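Local coordinates for aspartate aminotransferase, mitochondrial (Trypanosoma brucei brucei, PDB 4W5K), which probably transfers amino groups between aspartate and 2-oxoglutarate as a homodimeric, pyridoxal phosphate-dependent aminotransferase of the mitochondrion, at residues A[331-334]-A[335-339]. The protein carries 1 engineered substitution. Residues are numbered along the deposited sequence; the frame is centred on the assembly and turned at random.
Sequences CGSV and HDWSH. With EDO (1,2-ethanediol), chain E.
Ser333 and Trp337 meet in the surface loop that joins helix 300-331 to helix 338-342, well away from the cofactor site, and illustrate how one hydroxyl can tie together residues two and four positions further on. Helix 300-331 ends in a Schellman motif, with Gly332 taking the positive phi (104°). Among the hydrogen bonds, the indole N-H of Trp337 carries the contact: NE1 donates to Ser333 OG over 3.0 Å, nearly straight at 173°, with the oxygen lying in the indole plane at the ring edge. With OG turned anti to the backbone N (chi1 178°), the same oxygen also takes a weak bond from His335 N at 3.4 Å. A water adds a bridge, donating to the carbonyl oxygens of Ser333 and His335. An Asx turn leads into helix 338-342: Ser338 N reaches Asp336 OD2 from above the carboxylate plane at 3.0 Å while Ser338 OG donates to the syn lone pair of that oxygen. Further along the loop's polar contacts, His335 NE2 bonds to Thr395 O, and a 1,2-ethanediol, probably from the crystallisation liquor, donates from O2 to Asp336 O at 2.8 Å.

Packing is mostly against neighbouring helices. The indole touches Val325 and Leu328 of helix 300-331 and Ile391 of helix 384-395. Val334 CG2 lies over one face of the His335 imidazole. The ethanediol covers one indole face, its C1 3.6 Å from Trp337 CH2.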
ATOM      1  N   CYS A 331     -23.721   5.060  40.286  1.00 38.99           N
ATOM      2  CA  CYS A 331     -23.734   3.660  40.708  1.00 40.43           C
ATOM      3  C   CYS A 331     -23.236   3.463  42.139  1.00 40.19           C
ATOM      4  O   CYS A 331     -23.459   2.412  42.735  1.00 41.79           O
ATOM      5  CB  CYS A 331     -22.867   2.815  39.770  1.00 43.37           C
ATOM      6  SG  CYS A 331     -23.590   2.489  38.165  1.00 52.76           S
ATOM      7  N   GLY A 332     -22.518   4.452  42.662  1.00 39.62           N
ATOM      8  CA  GLY A 332     -21.976   4.373  44.007  1.00 36.98           C
ATOM      9  C   GLY A 332     -20.483   4.079  44.068  1.00 34.14           C
ATOM     10  O   GLY A 332     -19.956   3.776  45.139  1.00 34.82           O
ATOM     11  N   SER A 333     -19.784   4.156  42.939  1.00 33.52           N
ATOM     12  CA  SER A 333     -18.344   3.915  42.971  1.00 30.33           C
ATOM     13  C   SER A 333     -17.646   4.993  43.767  1.00 30.80           C
ATOM     14  O   SER A 333     -17.851   6.186  43.533  1.00 31.38           O
ATOM     15  CB  SER A 333     -17.744   3.852  41.560  1.00 30.99           C
ATOM     16  OG  SER A 333     -16.339   3.665  41.628  1.00 27.42           O
ATOM     17  N   VAL A 334     -16.807   4.580  44.706  1.00 27.54           N
ATOM     18  CA  VAL A 334     -16.077   5.540  45.507  1.00 29.24           C
ATOM     19  C   VAL A 334     -14.670   5.788  44.966  1.00 28.54           C
ATOM     20  O   VAL A 334     -13.929   6.602  45.531  1.00 30.40           O
ATOM     21  CB  VAL A 334     -16.003   5.085  46.985  1.00 31.42           C
ATOM     22  CG1 VAL A 334     -17.392   4.806  47.506  1.00 32.04           C
ATOM     23  CG2 VAL A 334     -15.151   3.844  47.136  1.00 32.84           C
ATOM     24  N   HIS A 335     -14.308   5.112  43.872  1.00 25.55           N
ATOM     25  CA  HIS A 335     -12.983   5.280  43.284  1.00 25.05           C
ATOM     26  C   HIS A 335     -12.937   6.499  42.385  1.00 26.59           C
ATOM     27  O   HIS A 335     -13.967   7.016  41.960  1.00 28.75           O
ATOM     28  CB  HIS A 335     -12.576   4.021  42.493  1.00 28.64           C
ATOM     29  CG  HIS A 335     -12.553   2.788  43.341  1.00 28.68           C
ATOM     30  ND1 HIS A 335     -11.960   2.758  44.583  1.00 33.67           N
ATOM     31  CD2 HIS A 335     -13.107   1.564  43.159  1.00 31.22           C
ATOM     32  CE1 HIS A 335     -12.119   1.560  45.118  1.00 33.02           C
ATOM     33  NE2 HIS A 335     -12.811   0.817  44.273  1.00 32.56           N
ATOM     34  N   ASP A 336     -11.730   6.956  42.089  1.00 21.90           N
ATOM     35  CA  ASP A 336     -11.585   8.147  41.265  1.00 21.44           C
ATOM     36  C   ASP A 336     -11.506   7.767  39.793  1.00 21.89           C
ATOM     37  O   ASP A 336     -10.646   6.959  39.395  1.00 25.11           O
ATOM     38  CB  ASP A 336     -10.349   8.943  41.643  1.00 21.02           C
ATOM     39  CG  ASP A 336     -10.356  10.317  40.997  1.00 23.04           C
ATOM     40  OD1 ASP A 336     -10.876  11.268  41.636  1.00 23.33           O
ATOM     41  OD2 ASP A 336      -9.931  10.429  39.838  1.00 25.06           O
ATOM     42  N   TRP A 337     -12.380   8.354  38.971  1.00 19.55           N
ATOM     43  CA  TRP A 337     -12.367   8.053  37.538  1.00 19.42           C
ATOM     44  C   TRP A 337     -12.071   9.291  36.694  1.00 20.64           C
ATOM     45  O   TRP A 337     -12.310   9.300  35.486  1.00 20.17           O
ATOM     46  CB  TRP A 337     -13.702   7.418  37.108  1.00 23.89           C
ATOM     47  CG  TRP A 337     -13.975   6.144  37.816  1.00 22.44           C
ATOM     48  CD1 TRP A 337     -14.755   5.959  38.938  1.00 23.10           C
ATOM     49  CD2 TRP A 337     -13.443   4.863  37.484  1.00 25.27           C
ATOM     50  NE1 TRP A 337     -14.740   4.637  39.300  1.00 24.10           N
ATOM     51  CE2 TRP A 337     -13.940   3.944  38.426  1.00 24.13           C
ATOM     52  CE3 TRP A 337     -12.598   4.398  36.461  1.00 22.76           C
ATOM     53  CZ2 TRP A 337     -13.625   2.583  38.379  1.00 28.05           C
ATOM     54  CZ3 TRP A 337     -12.282   3.048  36.423  1.00 28.43           C
ATOM     55  CH2 TRP A 337     -12.790   2.159  37.372  1.00 28.31           C
ATOM     56  N   SER A 338     -11.508  10.328  37.313  1.00 20.47           N
ATOM     57  CA  SER A 338     -11.287  11.569  36.577  1.00 17.15           C
ATOM     58  C   SER A 338     -10.336  11.421  35.387  1.00 18.56           C
ATOM     59  O   SER A 338     -10.394  12.223  34.458  1.00 20.30           O
ATOM     60  CB  SER A 338     -10.758  12.667  37.513  1.00 20.32           C
ATOM     61  OG  SER A 338      -9.467  12.352  38.029  1.00 22.46           O
ATOM     62  N   HIS A 339      -9.466  10.414  35.415  1.00 18.85           N
ATOM     63  CA  HIS A 339      -8.580  10.175  34.266  1.00 18.11           C
ATOM     64  C   HIS A 339      -9.363   9.905  32.993  1.00 20.96           C
ATOM     65  O   HIS A 339      -8.894  10.243  31.884  1.00 20.47           O
ATOM     66  CB  HIS A 339      -7.619   9.002  34.530  1.00 19.33           C
ATOM     67  CG  HIS A 339      -8.290   7.741  34.971  1.00 19.04           C
ATOM     68  ND1 HIS A 339      -8.865   7.596  36.220  1.00 21.04           N
ATOM     69  CD2 HIS A 339      -8.448   6.552  34.341  1.00 22.79           C
ATOM     70  CE1 HIS A 339      -9.358   6.374  36.332  1.00 22.21           C
ATOM     71  NE2 HIS A 339      -9.117   5.720  35.204  1.00 24.02           N
TER
HETATM   72  C1  EDO E 502      -9.428   2.612  38.599  1.00 30.62           C
HETATM   73  O1  EDO E 502      -8.595   3.232  37.616  1.00 32.46           O
HETATM   74  C2  EDO E 502     -10.112   3.714  39.397  1.00 30.86           C
HETATM   75  O2  EDO E 502      -9.110   4.616  39.902  1.00 29.18           O
HETATM   76  O   HOH W   1     -16.661   7.371  41.569  1.00 29.62           O